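PDB 3DG9: arylmalonate decarboxylase from Bordetella bronchiseptica, which catalyses the decarboxylation of 2-aryl-2-methylmalonates, taking up a proton to give 2-arylpropionates and carbon dioxide. Local coordinates for residues A[122-127]-A[146-151]. Numbering follows the deposited sequence.
Sequences LATAYI and TGCRSL. With PO4 (phosphate ion), chain B.
L122 and T124 are each hydrogen-bonded through both N and O to segment 146-151, which makes 122-124 and 146-150 adjacent parallel strands. L122 N donates to G147 O (2.9 Å) and L122 O accepts from R149 N (2.9 Å); two residues on, T124 N donates to R149 O (3.0 Å). The last rung, L151 N to T124 O (2.9 Å), is the most bent, at 140°. The same T124 carbonyl also receives a CA-H...O contact from S150.

T124 OG1, set between its own backbone N and carbonyl carbon (chi1 85°), accepts from Y126 N at 3.0 Å in a nearly straight bond, forming an ST turn, and is also hydrogen-bonded to N131 OD1. Across the contact T124 OG1 meets S150 CB, at 3.3 Å. Y126 is thereby turned out of the strand, and its hydroxyl donates to O3 (2.7 Å) of a phosphate probably taken from the crystallisation liquor; this oxygen lies near the ring plane at its edge. S187 bonds the same hydroxyl, while S76, T75 and G189 N hold the phosphate as well.

The side chains of L122, T124, C148 and S150 share one face of the sheet, which helix 128-140 covers; C148 SG, anti to its backbone N (chi1 -174°), reaches L122 CB at 4.0 Å. A123 and R149 project from the other face, where they touch helix 164-176. R149 NH1 donates to C148 O within its own strand; the oxygen lies in the guanidinium plane, but the nitrogen sits well above the carbonyl plane.

Strand 119-124, helix 128-140 and strand 144-150 form a beta-alpha-beta crossover of the Asp/Glu racemase-like fold; the turn after 119-124 brings Y126 to the phosphate, which probably marks the substrate carboxylate site.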
ATOM      1  N   LEU A 122      12.945   5.641  -0.814  1.00  6.59           N
ATOM      2  CA  LEU A 122      11.713   5.624  -0.024  1.00  5.39           C
ATOM      3  C   LEU A 122      11.190   7.036   0.165  1.00  7.06           C
ATOM      4  O   LEU A 122      11.930   7.931   0.598  1.00  7.71           O
ATOM      5  CB  LEU A 122      11.915   4.978   1.339  1.00  8.40           C
ATOM      6  CG  LEU A 122      12.596   3.631   1.312  1.00 11.01           C
ATOM      7  CD1 LEU A 122      12.644   3.110   2.710  1.00 10.46           C
ATOM      8  CD2 LEU A 122      11.889   2.638   0.434  1.00 10.65           C
ATOM      9  N   ALA A 123       9.900   7.207  -0.117  1.00  5.88           N
ATOM     10  CA  ALA A 123       9.183   8.459   0.082  1.00  6.38           C
ATOM     11  C   ALA A 123       7.968   8.103   0.878  1.00  6.68           C
ATOM     12  O   ALA A 123       7.083   7.411   0.368  1.00  6.61           O
ATOM     13  CB  ALA A 123       8.768   9.041  -1.242  1.00  8.06           C
ATOM     14  N   THR A 124       7.905   8.487   2.146  1.00  6.86           N
ATOM     15  CA  THR A 124       6.831   7.976   2.984  1.00  5.29           C
ATOM     16  C   THR A 124       6.157   9.069   3.819  1.00  6.59           C
ATOM     17  O   THR A 124       6.678  10.174   4.019  1.00  7.71           O
ATOM     18  CB  THR A 124       7.284   6.904   3.984  1.00  7.91           C
ATOM     19  OG1 THR A 124       7.783   7.560   5.160  1.00  8.00           O
ATOM     20  CG2 THR A 124       8.378   5.950   3.441  1.00  8.11           C
ATOM     21  N   ALA A 125       4.979   8.745   4.327  1.00  7.34           N
ATOM     22  CA  ALA A 125       4.261   9.633   5.217  1.00  9.14           C
ATOM     23  C   ALA A 125       4.690   9.486   6.675  1.00  7.86           C
ATOM     24  O   ALA A 125       4.178  10.246   7.512  1.00  8.05           O
ATOM     25  CB  ALA A 125       2.754   9.373   5.123  1.00  9.30           C
ATOM     26  N   TYR A 126       5.602   8.551   6.976  1.00  6.80           N
ATOM     27  CA  TYR A 126       5.769   8.054   8.348  1.00  5.79           C
ATOM     28  C   TYR A 126       6.885   8.683   9.173  1.00  8.96           C
ATOM     29  O   TYR A 126       7.765   9.351   8.667  1.00  9.79           O
ATOM     30  CB  TYR A 126       6.057   6.557   8.352  1.00  7.85           C
ATOM     31  CG  TYR A 126       5.261   5.673   7.394  1.00  5.09           C
ATOM     32  CD1 TYR A 126       3.876   5.573   7.490  1.00  7.14           C
ATOM     33  CD2 TYR A 126       5.929   4.828   6.504  1.00  5.78           C
ATOM     34  CE1 TYR A 126       3.160   4.705   6.646  1.00  7.27           C
ATOM     35  CE2 TYR A 126       5.214   3.968   5.657  1.00  5.86           C
ATOM     36  CZ  TYR A 126       3.842   3.917   5.720  1.00  7.44           C
ATOM     37  OH  TYR A 126       3.141   3.047   4.927  1.00  8.60           O
ATOM     38  N   ILE A 127       6.851   8.375  10.464  1.00  8.41           N
ATOM     39  CA  ILE A 127       7.935   8.708  11.363  1.00  9.21           C
ATOM     40  C   ILE A 127       9.071   7.713  11.193  1.00 10.29           C
ATOM     41  O   ILE A 127       8.877   6.618  10.645  1.00  8.72           O
ATOM     42  CB  ILE A 127       7.470   8.721  12.849  1.00  8.83           C
ATOM     43  CG1 ILE A 127       6.931   7.356  13.270  1.00 13.57           C
ATOM     44  CG2 ILE A 127       6.437   9.794  13.072  1.00  9.69           C
ATOM     45  CD1 ILE A 127       6.659   7.253  14.796  1.00 15.18           C
ATOM     46  N   THR A 146      17.629   2.884  -0.841  1.00  9.58           N
ATOM     47  CA  THR A 146      18.761   3.746  -1.139  1.00  8.94           C
ATOM     48  C   THR A 146      18.788   5.004  -0.323  1.00 11.69           C
ATOM     49  O   THR A 146      19.774   5.734  -0.346  1.00 14.33           O
ATOM     50  CB  THR A 146      18.746   4.159  -2.615  1.00  9.69           C
ATOM     51  OG1 THR A 146      17.472   4.716  -2.903  1.00  9.05           O
ATOM     52  CG2 THR A 146      18.995   3.005  -3.527  1.00 10.18           C
ATOM     53  N   GLY A 147      17.715   5.263   0.410  1.00 12.23           N
ATOM     54  CA  GLY A 147      17.539   6.506   1.124  1.00 13.94           C
ATOM     55  C   GLY A 147      16.073   6.693   1.433  1.00 14.40           C
ATOM     56  O   GLY A 147      15.233   5.920   0.969  1.00 12.97           O
ATOM     57  N   CYS A 148      15.771   7.725   2.213  1.00 13.10           N
ATOM     58  CA  CYS A 148      14.418   7.953   2.693  1.00 10.08           C
ATOM     59  C   CYS A 148      14.173   9.433   2.905  1.00 11.27           C
ATOM     60  O   CYS A 148      15.039  10.144   3.448  1.00  9.65           O
ATOM     61  CB  CYS A 148      14.179   7.172   3.975  1.00 13.51           C
ATOM     62  SG  CYS A 148      12.497   7.215   4.587  1.00 12.04           S
ATOM     63  N   ARG A 149      13.010   9.909   2.450  1.00  7.35           N
ATOM     64  CA  ARG A 149      12.492  11.197   2.860  1.00  8.23           C
ATOM     65  C   ARG A 149      11.050  10.958   3.284  1.00  9.53           C
ATOM     66  O   ARG A 149      10.359  10.134   2.703  1.00  7.45           O
ATOM     67  CB  ARG A 149      12.569  12.216   1.715  1.00  7.57           C
ATOM     68  CG  ARG A 149      14.000  12.622   1.313  1.00 10.10           C
ATOM     69  CD  ARG A 149      14.759  13.303   2.437  1.00  9.40           C
ATOM     70  NE  ARG A 149      16.049  13.801   1.972  1.00 13.49           N
ATOM     71  CZ  ARG A 149      17.161  13.074   1.995  1.00 15.21           C
ATOM     72  NH1 ARG A 149      17.134  11.818   2.393  1.00 13.35           N
ATOM     73  NH2 ARG A 149      18.303  13.580   1.550  1.00 15.84           N
ATOM     74  N   SER A 150      10.637  11.612   4.362  1.00  8.13           N
ATOM     75  CA  SER A 150       9.353  11.343   4.934  1.00  7.64           C
ATOM     76  C   SER A 150       8.675  12.539   5.576  1.00 10.31           C
ATOM     77  O   SER A 150       9.306  13.585   5.825  1.00 10.73           O
ATOM     78  CB  SER A 150       9.471  10.239   5.983  1.00 10.59           C
ATOM     79  OG  SER A 150      10.289  10.655   7.055  1.00  9.85           O
ATOM     80  N   LEU A 151       7.378  12.391   5.807  1.00  8.38           N
ATOM     81  CA  LEU A 151       6.549  13.464   6.340  1.00  8.44           C
ATOM     82  C   LEU A 151       6.400  13.434   7.855  1.00  8.17           C
ATOM     83  O   LEU A 151       6.042  14.466   8.450  1.00 12.29           O
ATOM     84  CB  LEU A 151       5.152  13.449   5.695  1.00  8.91           C
ATOM     85  CG  LEU A 151       5.156  13.630   4.170  1.00 10.36           C
ATOM     86  CD1 LEU A 151       3.738  13.529   3.589  1.00  9.40           C
ATOM     87  CD2 LEU A 151       5.839  14.931   3.758  1.00  9.50           C
TER
HETATM   88  P   PO4 B 249      -0.372   2.536   5.639  1.00 11.12           P
HETATM   89  O1  PO4 B 249      -0.294   2.149   4.204  1.00 11.03           O
HETATM   90  O2  PO4 B 249      -1.459   1.813   6.326  1.00 19.27           O
HETATM   91  O3  PO4 B 249       0.924   2.268   6.268  1.00  9.68           O
HETATM   92  O4  PO4 B 249      -0.644   4.020   5.791  1.00 17.05           O